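Local coordinates for cyanophycinase-like exopeptidase (actinobacterium SCGC AAA027-L06, PDB 6NQC), which probably acts as a serine exopeptidase of the S51 family, hydrolysing peptide bonds in the manner of cyanophycinase-like enzymes, at residues A[24-29]-A[148-153]; A[59-64]-A[115-120]; A[101-106]-A[133-138]; A[122-127]-A[162-167]; A[156-161]-A[186-191]. All coordinates share one frame; numbering follows the deposited sequence.

Interaction 1: residues A[24-29]-A[148-153]; sequences GSLGLV and GSLAGC
Val-29 and Cys-153 close the C-terminal end of a parallel strand pair, 26-29 beside 149-153, in the central sheet of an alpha/beta fold. The CB of Val-29 lies 3.7 Å from Gly-152 O. From there the two methyl groups part. CG1, anti to the backbone N (chi1 -177°), runs alongside the thiol and reaches Cys-153 SG at 3.9 Å, while CG2, beside the backbone N, stays 4.0 Å from Gly-152 O. On the sheet face that carries the leucines, Leu-26 and Leu-150 point the same way, and CD1 of Leu-26 leans on Leu-150 CB at 4.1 Å. Four backbone bonds, given alternately by the two strands, hold the register. The 2.8 Å bond from Leu-150 N to Ser-25 O is nearly straight, with 164° at the hydrogen, and Val-29 N reaches Gly-152 O at 2.9 Å. Where Ser-25 and Ser-149 begin the pair, one water accepts from Ser-25 N at 2.8 Å and donates to Ser-149 OG. Ser-149 OG also bonds to Leu-45 O of helix 39-51, and Ser-25 OG bonds to Asp-48 of that helix and to Ser-227 N. Helix 39-51 packs on the face of Ala-151 and Val-29, whereas helix 135-145 covers the leucine face. Within the sheet, strand 116-119 lies next to 149-153, and strand 221-225 runs antiparallel beside 26-29.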
# COMPACT_ATOMS: atom_id res chain seq x y z
N GLY A 24 5.33 -11.93 3.80
CA GLY A 24 3.91 -11.74 3.96
C GLY A 24 3.21 -11.34 2.68
O GLY A 24 3.80 -10.98 1.65
N SER A 25 1.89 -11.40 2.74
CA SER A 25 1.09 -10.96 1.60
C SER A 25 1.30 -9.47 1.35
O SER A 25 1.46 -8.67 2.29
CB SER A 25 -0.40 -11.21 1.86
OG SER A 25 -0.61 -12.62 1.98
N LEU A 26 1.25 -9.09 0.08
CA LEU A 26 1.46 -7.72 -0.37
C LEU A 26 0.24 -7.29 -1.18
O LEU A 26 -0.03 -7.88 -2.24
CB LEU A 26 2.73 -7.61 -1.20
CG LEU A 26 3.21 -6.19 -1.50
CD1 LEU A 26 3.41 -5.40 -0.26
CD2 LEU A 26 4.53 -6.32 -2.26
N GLY A 27 -0.44 -6.25 -0.72
CA GLY A 27 -1.63 -5.73 -1.37
C GLY A 27 -1.41 -4.35 -1.96
O GLY A 27 -0.95 -3.43 -1.29
N LEU A 28 -1.79 -4.21 -3.22
CA LEU A 28 -1.82 -2.93 -3.93
C LEU A 28 -3.26 -2.55 -4.23
O LEU A 28 -3.95 -3.26 -4.97
CB LEU A 28 -1.01 -3.03 -5.23
CG LEU A 28 0.34 -3.75 -5.12
CD1 LEU A 28 0.97 -3.97 -6.47
CD2 LEU A 28 1.24 -2.94 -4.21
N VAL A 29 -3.73 -1.45 -3.64
CA VAL A 29 -5.15 -1.08 -3.70
C VAL A 29 -5.30 0.24 -4.45
O VAL A 29 -4.61 1.21 -4.16
CB VAL A 29 -5.74 -0.98 -2.29
CG1 VAL A 29 -7.22 -0.69 -2.31
CG2 VAL A 29 -5.52 -2.35 -1.54
N GLY A 148 4.14 -10.86 8.05
CA GLY A 148 3.03 -9.94 8.20
C GLY A 148 2.60 -9.36 6.86
O GLY A 148 3.43 -9.08 5.99
N SER A 149 1.29 -9.23 6.69
CA SER A 149 0.75 -8.64 5.47
C SER A 149 1.03 -7.13 5.44
O SER A 149 1.04 -6.44 6.46
CB SER A 149 -0.76 -8.87 5.38
OG SER A 149 -1.01 -10.24 5.15
N LEU A 150 1.24 -6.62 4.23
CA LEU A 150 1.48 -5.20 4.01
C LEU A 150 0.69 -4.76 2.78
O LEU A 150 0.70 -5.45 1.75
CB LEU A 150 2.98 -4.93 3.80
CG LEU A 150 3.43 -3.50 3.49
CD1 LEU A 150 3.20 -2.65 4.73
CD2 LEU A 150 4.91 -3.47 3.17
N ALA A 151 -0.02 -3.64 2.91
CA ALA A 151 -0.85 -3.12 1.85
C ALA A 151 -0.75 -1.61 1.83
O ALA A 151 -0.46 -0.97 2.84
CB ALA A 151 -2.32 -3.58 2.02
N GLY A 152 -0.97 -1.05 0.65
CA GLY A 152 -1.05 0.38 0.48
C GLY A 152 -2.12 0.73 -0.52
O GLY A 152 -2.31 0.05 -1.54
N CYS A 153 -2.87 1.78 -0.20
CA CYS A 153 -3.99 2.23 -1.01
C CYS A 153 -3.68 3.61 -1.58
O CYS A 153 -3.25 4.51 -0.85
CB CYS A 153 -5.26 2.26 -0.17
SG CYS A 153 -6.66 2.91 -1.03
O HOH W 1 0.93 -12.21 5.25

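Interaction 2: residues A[59-64]-A[115-120]; sequences LQIPTA and ALIYFS
Strands 59-61 and 116-119 are neighbours in the parallel part of the mixed central sheet of the alpha/beta fold, and the contact runs on into the turns that leave them, where Pro-62 comes beside Ser-120. Ile-61 carries the apolar part. Its CG1 lies anti to the carbonyl carbon (chi1 -61°), which sends CD1 over to Ile-117 CG2 at 3.7 Å, the two isoleucines meeting at a slant. The same rotation sets CG2 at the edge of the Phe-119 ring, close to the ring plane and 3.8 Å from Phe-119 CD1. Leu-59 brings its CB to 3.3 Å from Leu-116 O. Helix 135-145 packs against Ile-61, Ile-117 and Phe-119 through Ile-140. On the other side of the sheet Tyr-118 meets the ring of Tyr-34, and Gln-60 gives its amide NE2 to Gly-80 O. Backbone bonds join the strands: Ile-61 N meets Tyr-118 O at 2.8 Å with an approach of 174° at the carbonyl. Farther along, Ser-120 N reaches Ile-61 O at 3.2 Å, the donor standing out of the carbonyl plane. A single water then ties the exits together, donating to Ile-61 O at 2.8 Å and to Ser-120 O, and accepting from Ala-64 N at 2.9 Å. The water thus gives Ala-64 N an acceptor and Ser-120 O a donor where direct pairing between the strands ends, and adds a second donor to Ile-61 O.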
# COMPACT_ATOMS: atom_id res chain seq x y z
N LEU A 59 -2.91 -2.78 11.82
CA LEU A 59 -2.10 -1.61 12.11
C LEU A 59 -2.24 -0.63 10.94
O LEU A 59 -2.06 -1.01 9.78
CB LEU A 59 -0.65 -2.04 12.33
CG LEU A 59 0.23 -1.15 13.18
CD1 LEU A 59 1.43 -1.90 13.75
CD2 LEU A 59 0.71 -0.00 12.29
N GLN A 60 -2.63 0.59 11.25
CA GLN A 60 -3.04 1.57 10.23
C GLN A 60 -2.13 2.78 10.30
O GLN A 60 -1.92 3.35 11.37
CB GLN A 60 -4.50 1.96 10.44
CG GLN A 60 -5.40 0.77 10.30
CD GLN A 60 -6.80 1.01 10.77
OE1 GLN A 60 -7.13 2.10 11.26
NE2 GLN A 60 -7.66 0.01 10.58
N ILE A 61 -1.53 3.12 9.17
CA ILE A 61 -0.53 4.18 9.11
C ILE A 61 -1.01 5.25 8.15
O ILE A 61 -1.13 5.03 6.92
CB ILE A 61 0.85 3.62 8.72
CG1 ILE A 61 1.30 2.60 9.77
CG2 ILE A 61 1.82 4.74 8.60
CD1 ILE A 61 2.63 2.00 9.52
N PRO A 62 -1.34 6.44 8.68
CA PRO A 62 -1.98 7.47 7.87
C PRO A 62 -1.02 8.56 7.46
O PRO A 62 -1.45 9.66 7.11
CB PRO A 62 -3.04 8.01 8.83
CG PRO A 62 -2.26 8.06 10.12
CD PRO A 62 -1.38 6.80 10.12
N THR A 63 0.27 8.29 7.50
CA THR A 63 1.26 9.32 7.27
C THR A 63 1.10 10.05 5.95
O THR A 63 1.49 11.21 5.85
CB THR A 63 2.67 8.67 7.32
OG1 THR A 63 2.75 7.90 8.52
CG2 THR A 63 3.77 9.71 7.28
N ALA A 64 0.57 9.38 4.91
CA ALA A 64 0.29 10.07 3.66
C ALA A 64 -0.59 11.29 3.88
O ALA A 64 -0.52 12.22 3.08
CB ALA A 64 -0.37 9.13 2.64
N ALA A 115 -0.23 -8.50 12.12
CA ALA A 115 -0.76 -9.32 11.03
C ALA A 115 -0.94 -8.52 9.74
O ALA A 115 -0.73 -9.04 8.63
CB ALA A 115 -2.08 -9.95 11.41
N LEU A 116 -1.35 -7.27 9.87
CA LEU A 116 -1.46 -6.39 8.70
C LEU A 116 -0.98 -4.99 9.05
O LEU A 116 -1.35 -4.41 10.08
CB LEU A 116 -2.92 -6.34 8.19
CG LEU A 116 -3.32 -5.30 7.15
CD1 LEU A 116 -2.55 -5.44 5.84
CD2 LEU A 116 -4.79 -5.36 6.85
N ILE A 117 -0.17 -4.42 8.15
CA ILE A 117 0.21 -3.02 8.20
C ILE A 117 -0.32 -2.39 6.93
O ILE A 117 -0.10 -2.93 5.84
CB ILE A 117 1.73 -2.86 8.35
CG1 ILE A 117 2.18 -3.51 9.66
CG2 ILE A 117 2.13 -1.42 8.30
CD1 ILE A 117 3.71 -3.62 9.74
N TYR A 118 -1.09 -1.30 7.06
CA TYR A 118 -1.81 -0.66 5.96
C TYR A 118 -1.41 0.80 5.84
O TYR A 118 -1.52 1.55 6.81
CB TYR A 118 -3.33 -0.77 6.20
CG TYR A 118 -4.15 -0.71 4.94
CD1 TYR A 118 -4.36 0.51 4.29
CD2 TYR A 118 -4.69 -1.87 4.38
CE1 TYR A 118 -5.10 0.58 3.14
CE2 TYR A 118 -5.42 -1.80 3.20
CZ TYR A 118 -5.62 -0.55 2.60
OH TYR A 118 -6.35 -0.43 1.43
N PHE A 119 -0.91 1.21 4.65
CA PHE A 119 -0.71 2.63 4.35
C PHE A 119 -1.97 3.16 3.67
O PHE A 119 -2.29 2.76 2.56
CB PHE A 119 0.49 2.86 3.42
CG PHE A 119 1.81 2.50 4.03
CD1 PHE A 119 2.28 3.16 5.14
CD2 PHE A 119 2.59 1.51 3.46
CE1 PHE A 119 3.52 2.84 5.70
CE2 PHE A 119 3.81 1.16 4.01
CZ PHE A 119 4.28 1.83 5.15
N SER A 120 -2.68 4.09 4.32
CA SER A 120 -3.83 4.70 3.67
C SER A 120 -3.38 5.87 2.79
O SER A 120 -2.19 6.21 2.70
CB SER A 120 -4.86 5.15 4.70
OG SER A 120 -4.27 5.89 5.74
O HOH W 2 -0.28 6.66 4.83

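Interaction 3: residues A[101-106]-A[133-138]; sequences DADNPE and NTPLWQ
Ala-102 and Leu-136 meet where the end of a 3-10 segment, 101-103, docks on the N-capped start of helix 135-145. The backbone carbonyl makes the one hydrogen bond between them: Leu-136 N donates to Ala-102 O at 3.2 Å, in the carbonyl plane but bent to 138° at the hydrogen. An N-H in the first helical turn lacks an acceptor within the helix, so the loop supplies one. Around this bond the methyl of Ala-102 points toward the helix start, its CB 3.8 Å from Thr-134 CB and 4.0 Å from Leu-136 CB. On the exposed side, Asp-103 OD1 reaches across to the Pro-135 ring, where CD lies 3.2 Å away.

The next shell fixes these partners. Thr-134 is the N-cap: its OG1, held between the backbone N and the carbonyl carbon (chi1 60°), accepts from Trp-137 N at 3.1 Å and also bonds to Leu-131 O of the preceding helix. Leu-131 itself packs on Ala-102 and Leu-136, while Val-108 of helix 105-110 touches Pro-135 and Leu-136. That helix has a cap of its own, although a weak one: Asn-104 OD1 accepts from Glu-106 N at 2.9 Å.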
# COMPACT_ATOMS: atom_id res chain seq x y z
N ASP A 101 8.24 11.58 14.21
CA ASP A 101 7.42 10.54 14.81
C ASP A 101 7.85 9.14 14.38
O ASP A 101 7.51 8.18 15.06
CB ASP A 101 5.94 10.75 14.44
CG ASP A 101 5.43 12.11 14.84
OD1 ASP A 101 6.00 12.71 15.77
OD2 ASP A 101 4.48 12.60 14.17
N ALA A 102 8.56 9.00 13.26
CA ALA A 102 9.00 7.70 12.80
C ALA A 102 10.19 7.17 13.58
O ALA A 102 10.71 6.12 13.24
CB ALA A 102 9.30 7.76 11.30
N ASP A 103 10.62 7.88 14.63
CA ASP A 103 11.67 7.42 15.53
C ASP A 103 11.11 6.95 16.87
O ASP A 103 11.85 6.38 17.67
CB ASP A 103 12.71 8.52 15.80
CG ASP A 103 13.43 9.01 14.54
OD1 ASP A 103 13.74 8.20 13.65
OD2 ASP A 103 13.71 10.23 14.46
N ASN A 104 9.82 7.21 17.15
CA ASN A 104 9.15 6.76 18.37
C ASN A 104 9.35 5.27 18.60
O ASN A 104 8.75 4.44 17.91
CB ASN A 104 7.65 7.08 18.25
CG ASN A 104 6.90 6.88 19.54
OD1 ASN A 104 7.11 5.91 20.25
ND2 ASN A 104 5.99 7.79 19.82
N PRO A 105 10.15 4.88 19.60
CA PRO A 105 10.43 3.45 19.81
C PRO A 105 9.20 2.62 20.17
O PRO A 105 9.23 1.40 19.99
CB PRO A 105 11.44 3.44 20.97
CG PRO A 105 11.92 4.86 21.10
CD PRO A 105 10.78 5.73 20.63
N GLU A 106 8.16 3.22 20.72
CA GLU A 106 6.91 2.49 20.92
C GLU A 106 6.32 2.09 19.57
O GLU A 106 5.94 0.93 19.37
CB GLU A 106 5.92 3.31 21.73
CG GLU A 106 6.49 3.92 23.01
CD GLU A 106 6.07 5.38 23.21
OE1 GLU A 106 6.95 6.28 23.08
OE2 GLU A 106 4.87 5.63 23.49
N ASN A 133 13.85 5.31 4.96
CA ASN A 133 15.07 5.14 5.74
C ASN A 133 14.89 5.57 7.19
O ASN A 133 15.78 6.17 7.81
CB ASN A 133 16.25 5.90 5.13
CG ASN A 133 16.51 5.49 3.72
OD1 ASN A 133 16.23 4.35 3.33
ND2 ASN A 133 17.06 6.39 2.94
N THR A 134 13.73 5.22 7.78
CA THR A 134 13.51 5.50 9.17
C THR A 134 13.48 4.19 9.95
O THR A 134 13.22 3.12 9.39
CB THR A 134 12.18 6.22 9.43
OG1 THR A 134 11.12 5.37 8.95
CG2 THR A 134 12.10 7.56 8.78
N PRO A 135 13.66 4.25 11.27
CA PRO A 135 13.53 3.02 12.05
C PRO A 135 12.14 2.42 11.92
O PRO A 135 12.00 1.20 11.89
CB PRO A 135 13.86 3.47 13.48
CG PRO A 135 13.92 4.93 13.47
CD PRO A 135 14.14 5.40 12.08
N LEU A 136 11.10 3.24 11.81
CA LEU A 136 9.74 2.71 11.66
C LEU A 136 9.60 1.91 10.37
O LEU A 136 9.03 0.81 10.35
CB LEU A 136 8.73 3.85 11.71
CG LEU A 136 7.28 3.37 11.64
CD1 LEU A 136 6.86 2.88 13.01
CD2 LEU A 136 6.37 4.46 11.16
N TRP A 137 10.12 2.45 9.27
CA TRP A 137 10.05 1.71 8.01
C TRP A 137 10.83 0.39 8.12
O TRP A 137 10.38 -0.64 7.63
CB TRP A 137 10.60 2.57 6.84
CG TRP A 137 10.84 1.65 5.72
CD1 TRP A 137 12.04 1.21 5.25
CD2 TRP A 137 9.83 0.97 4.97
NE1 TRP A 137 11.84 0.27 4.27
CE2 TRP A 137 10.49 0.12 4.06
CE3 TRP A 137 8.44 0.96 5.01
CZ2 TRP A 137 9.81 -0.72 3.19
CZ3 TRP A 137 7.76 0.15 4.13
CH2 TRP A 137 8.45 -0.68 3.23
N GLN A 138 12.01 0.41 8.74
CA GLN A 138 12.77 -0.82 8.87
C GLN A 138 11.97 -1.86 9.67
O GLN A 138 11.95 -3.04 9.32
CB GLN A 138 14.13 -0.53 9.51
CG GLN A 138 15.14 -1.66 9.39
CD GLN A 138 15.31 -2.14 7.96
OE1 GLN A 138 15.14 -1.37 7.01
NE2 GLN A 138 15.62 -3.42 7.80

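Interaction 4: residues A[122-127]-A[162-167]; sequences GDPHYL and THVPNF
His-125 and Val-164 bring the first turn of helix 124-131 against the small antiparallel sheet formed by strands 163-164 and 175-176. The ring-face contacts come first. Val-164 CG1, anti to the backbone N (chi1 178°), lies over one face of the imidazole in a CH-pi contact, 4.0 Å from the ring centroid and 25° off its normal. Asn-166 lies on the opposite face, its ND2 above the ring and its CB 3.7 Å from His-125 CE1. Both face partners, the valine methyl and the amide nitrogen, are set toward the rim of the ring and not over its centre.

One purely apolar contact accompanies them: Val-164 CG1 also touches Pro-124 CB at 3.9 Å, so one methyl bridges the ring and Pro-124. Met-158 of helix 155-158 packs on Pro-124 and on Pro-165.

Polar groups gather round the ring and at the helix start. ND1 is hydrogen-bonded to Thr-175 OG1, in the strand paired with Val-164, which would help fix the ring's rotation. Asn-166 OD1 is engaged by Arg-168 N, which would likewise steady its amide. Asp-123 is the N-cap, its OD1 accepting weak bonds from the backbone of His-125 and Tyr-126. At the ring edge, His-125 NE2 lies 2.9 Å from Pro-165 O.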
# COMPACT_ATOMS: atom_id res chain seq x y z
N GLY A 122 -3.36 9.66 0.59
CA GLY A 122 -2.94 11.01 0.82
C GLY A 122 -1.90 11.44 -0.21
O GLY A 122 -2.09 11.27 -1.42
N ASP A 123 -0.82 12.02 0.25
CA ASP A 123 0.22 12.57 -0.61
C ASP A 123 1.37 11.56 -0.68
O ASP A 123 2.02 11.30 0.34
CB ASP A 123 0.69 13.91 -0.04
CG ASP A 123 1.85 14.52 -0.82
OD1 ASP A 123 2.39 13.91 -1.76
OD2 ASP A 123 2.23 15.63 -0.44
N PRO A 124 1.61 10.94 -1.83
CA PRO A 124 2.66 9.93 -1.89
C PRO A 124 4.04 10.52 -1.70
O PRO A 124 4.91 9.84 -1.15
CB PRO A 124 2.49 9.33 -3.30
CG PRO A 124 1.94 10.44 -4.07
CD PRO A 124 1.03 11.22 -3.16
N HIS A 125 4.27 11.77 -2.10
CA HIS A 125 5.59 12.35 -1.89
C HIS A 125 5.85 12.55 -0.40
O HIS A 125 6.96 12.26 0.08
CB HIS A 125 5.70 13.64 -2.68
CG HIS A 125 5.53 13.42 -4.14
ND1 HIS A 125 6.55 12.93 -4.93
CD2 HIS A 125 4.45 13.56 -4.95
CE1 HIS A 125 6.11 12.81 -6.18
NE2 HIS A 125 4.84 13.18 -6.22
N TYR A 126 4.84 13.02 0.34
CA TYR A 126 5.02 13.19 1.77
C TYR A 126 5.19 11.84 2.47
O TYR A 126 6.02 11.71 3.38
CB TYR A 126 3.85 13.98 2.36
CG TYR A 126 4.05 14.39 3.80
CD1 TYR A 126 4.94 15.39 4.14
CD2 TYR A 126 3.33 13.77 4.83
CE1 TYR A 126 5.14 15.78 5.46
CE2 TYR A 126 3.52 14.12 6.17
CZ TYR A 126 4.43 15.14 6.47
OH TYR A 126 4.65 15.52 7.78
N LEU A 127 4.39 10.84 2.07
CA LEU A 127 4.51 9.53 2.68
C LEU A 127 5.93 9.03 2.54
O LEU A 127 6.57 8.65 3.53
CB LEU A 127 3.53 8.55 2.03
CG LEU A 127 3.63 7.09 2.56
CD1 LEU A 127 3.62 7.06 4.09
CD2 LEU A 127 2.51 6.23 2.00
N THR A 162 10.17 1.90 -6.51
CA THR A 162 11.44 2.57 -6.29
C THR A 162 11.30 4.08 -6.41
O THR A 162 12.03 4.82 -5.76
CB THR A 162 12.53 2.10 -7.29
OG1 THR A 162 12.09 2.36 -8.64
CG2 THR A 162 12.85 0.63 -7.10
N HIS A 163 10.34 4.55 -7.22
CA HIS A 163 10.19 5.96 -7.53
C HIS A 163 8.72 6.36 -7.60
O HIS A 163 7.86 5.56 -8.00
CB HIS A 163 10.88 6.30 -8.85
CG HIS A 163 12.35 6.05 -8.80
ND1 HIS A 163 12.87 4.79 -8.98
CD2 HIS A 163 13.39 6.85 -8.49
CE1 HIS A 163 14.18 4.85 -8.83
NE2 HIS A 163 14.52 6.09 -8.53
N VAL A 164 8.47 7.62 -7.26
CA VAL A 164 7.13 8.18 -7.23
C VAL A 164 7.11 9.36 -8.20
O VAL A 164 7.88 10.31 -8.01
CB VAL A 164 6.72 8.64 -5.82
CG1 VAL A 164 5.36 9.26 -5.87
CG2 VAL A 164 6.79 7.43 -4.83
N PRO A 165 6.24 9.36 -9.23
CA PRO A 165 6.28 10.44 -10.23
C PRO A 165 5.87 11.76 -9.63
O PRO A 165 4.96 11.83 -8.81
CB PRO A 165 5.25 10.00 -11.27
CG PRO A 165 4.30 9.10 -10.45
CD PRO A 165 5.16 8.39 -9.50
N ASN A 166 6.54 12.82 -10.06
CA ASN A 166 6.22 14.18 -9.63
C ASN A 166 5.74 15.00 -10.82
O ASN A 166 6.56 15.49 -11.63
CB ASN A 166 7.42 14.86 -8.96
CG ASN A 166 7.02 16.12 -8.20
OD1 ASN A 166 6.09 16.82 -8.59
ND2 ASN A 166 7.74 16.40 -7.12
N PHE A 167 4.41 15.21 -10.88
CA PHE A 167 3.81 15.96 -11.99
C PHE A 167 4.29 17.40 -12.03
O PHE A 167 4.34 18.02 -13.10
CB PHE A 167 2.27 16.06 -11.91
CG PHE A 167 1.60 14.83 -11.50
CD1 PHE A 167 0.56 14.87 -10.59
CD2 PHE A 167 2.01 13.62 -12.02
CE1 PHE A 167 -0.05 13.72 -10.20
CE2 PHE A 167 1.40 12.46 -11.63
CZ PHE A 167 0.36 12.50 -10.72

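Interaction 5: residues A[156-161]-A[186-191]; sequences GAMVLS and VIPHFN
Pro-188 turns the CG-CD edge of its ring toward Met-158, and the two side chains cross at about a right angle, joining the end of strand 184-187 to helix 155-158, which begins within what looks like a nucleophile elbow of the GxSxG kind (Gly-152, Ser-154, Gly-156). Met-158 has CG anti to the carbonyl carbon (chi1 -64°) and an extended second torsion (chi2 173°), which set CG and SD along that edge: Met-158 CG stands 3.6 Å from Pro-188 CD, and Met-158 SD is 3.7 Å from Pro-188 CG. The bend at the third torsion turns only CE. Farther along, away from this contact, the Phe-190 ring has Ile-187 CG2 at its edge and in its plane.

Beyond Pro-188 comes His-189, whose ND1 bonds to Glu-219 and whose NE2 makes a weak bond to Ser-154 OG, consistent with a Ser-His-Glu triad. The contact thus joins the helix just after the proposed nucleophile to the loop carrying the proposed base.

Nearer the strand, Ala-157 CB meets Val-186 CG1 at 4.2 Å, and Val-186 in turn packs on strand 213-217. No direct hydrogen bond crosses between the segments. A water takes that part, donating to Ala-157 O at 2.9 Å and accepting from Val-186 N at 2.9 Å. It also sits near Ser-161 OG, but that side chain has two conformers, so this third link is doubtful. Met-158 CG completes the seam, 3.7 Å from Val-186 O.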
# COMPACT_ATOMS: atom_id res chain seq x y z
N GLY A 156 -0.50 5.09 -0.89
CA GLY A 156 0.19 4.03 -0.18
C GLY A 156 0.69 2.93 -1.07
O GLY A 156 1.68 2.26 -0.76
N ALA A 157 0.02 2.71 -2.19
CA ALA A 157 0.52 1.79 -3.19
C ALA A 157 1.65 2.41 -4.01
O ALA A 157 2.61 1.73 -4.38
CB ALA A 157 -0.63 1.35 -4.08
N MET A 158 1.56 3.71 -4.31
CA MET A 158 2.59 4.35 -5.16
C MET A 158 3.96 4.32 -4.50
O MET A 158 4.99 4.18 -5.17
CB MET A 158 2.18 5.79 -5.48
CG MET A 158 0.89 5.88 -6.31
SD MET A 158 0.26 7.55 -6.55
CE MET A 158 1.62 8.27 -7.51
N VAL A 159 4.00 4.45 -3.17
CA VAL A 159 5.30 4.60 -2.53
C VAL A 159 6.03 3.27 -2.36
O VAL A 159 7.19 3.26 -1.94
CB VAL A 159 5.22 5.27 -1.15
CG1 VAL A 159 4.63 6.68 -1.24
CG2 VAL A 159 4.36 4.41 -0.22
N LEU A 160 5.40 2.15 -2.71
CA LEU A 160 6.06 0.85 -2.59
C LEU A 160 7.06 0.58 -3.72
O LEU A 160 7.92 -0.29 -3.56
CB LEU A 160 4.99 -0.26 -2.53
CG LEU A 160 3.95 -0.09 -1.41
CD1 LEU A 160 2.93 -1.18 -1.38
CD2 LEU A 160 4.68 0.07 -0.07
N SER A 161 6.96 1.31 -4.83
CA SER A 161 7.91 1.22 -5.93
C SER A 161 9.22 1.93 -5.57
O SER A 161 9.37 2.52 -4.49
CB SER A 161 7.34 1.88 -7.19
OG SER A 161 6.24 1.15 -7.70
N VAL A 186 2.63 1.35 -9.74
CA VAL A 186 1.18 1.38 -9.75
C VAL A 186 0.68 2.80 -9.98
O VAL A 186 1.09 3.74 -9.29
CB VAL A 186 0.60 0.87 -8.41
CG1 VAL A 186 -0.90 1.20 -8.29
CG2 VAL A 186 0.91 -0.60 -8.24
N ILE A 187 -0.29 2.93 -10.88
CA ILE A 187 -1.12 4.12 -11.00
C ILE A 187 -2.48 3.77 -10.36
O ILE A 187 -3.19 2.92 -10.91
CB ILE A 187 -1.28 4.57 -12.45
CG1 ILE A 187 0.10 4.88 -13.01
CG2 ILE A 187 -2.15 5.79 -12.50
CD1 ILE A 187 0.16 5.06 -14.51
N PRO A 188 -2.84 4.38 -9.24
CA PRO A 188 -4.12 4.06 -8.59
C PRO A 188 -5.24 4.88 -9.21
O PRO A 188 -5.03 5.63 -10.11
CB PRO A 188 -3.88 4.48 -7.14
CG PRO A 188 -2.84 5.60 -7.22
CD PRO A 188 -1.99 5.30 -8.45
N HIS A 189 -6.47 4.71 -8.66
CA HIS A 189 -7.62 5.49 -9.11
C HIS A 189 -7.64 5.51 -10.64
O HIS A 189 -7.89 6.57 -11.24
CB HIS A 189 -7.56 6.95 -8.62
CG HIS A 189 -7.63 7.11 -7.13
ND1 HIS A 189 -8.82 7.12 -6.44
CD2 HIS A 189 -6.67 7.33 -6.22
CE1 HIS A 189 -8.57 7.29 -5.15
NE2 HIS A 189 -7.27 7.41 -4.99
N PHE A 190 -7.30 4.39 -11.28
CA PHE A 190 -6.92 4.47 -12.68
C PHE A 190 -8.05 4.97 -13.58
O PHE A 190 -7.80 5.67 -14.57
CB PHE A 190 -6.48 3.12 -13.20
CG PHE A 190 -5.83 3.17 -14.56
CD1 PHE A 190 -4.57 3.71 -14.72
CD2 PHE A 190 -6.48 2.67 -15.65
CE1 PHE A 190 -3.99 3.74 -15.95
CE2 PHE A 190 -5.86 2.69 -16.91
CZ PHE A 190 -4.65 3.23 -17.04
N ASN A 191 -9.27 4.64 -13.24
CA ASN A 191 -10.43 4.99 -14.04
C ASN A 191 -10.80 6.45 -13.89
O ASN A 191 -11.59 6.95 -14.69
CB ASN A 191 -11.62 4.08 -13.68
CG ASN A 191 -11.98 4.11 -12.21
OD1 ASN A 191 -11.14 3.86 -11.34
ND2 ASN A 191 -13.26 4.41 -11.92
O HOH W 3 3.79 1.81 -7.07

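How the interactions relate
Interactions 1 and 2 lie in the core and share one sheet: strands 149-153 and 116-119 are neighbours, joined by Ala-151 O and Phe-119 N, and regular backbone bonds dominate both. Interaction 5 is also buried but joins a helix to a strand of another sheet by side-chain packing and a water; it touches interaction 1 where Ala-157 CB meets Gly-152 O. Interaction 4, partly buried, sits beside it through Val-159 and Leu-127 and depends on contacts on both faces of an imidazole. Interaction 3 is the most peripheral, its centre about 18 Å from that of the chain, and rests on one backbone bond and small apolar contacts beside a capped helix start, although its Trp-137 still reaches Phe-119 of interaction 2.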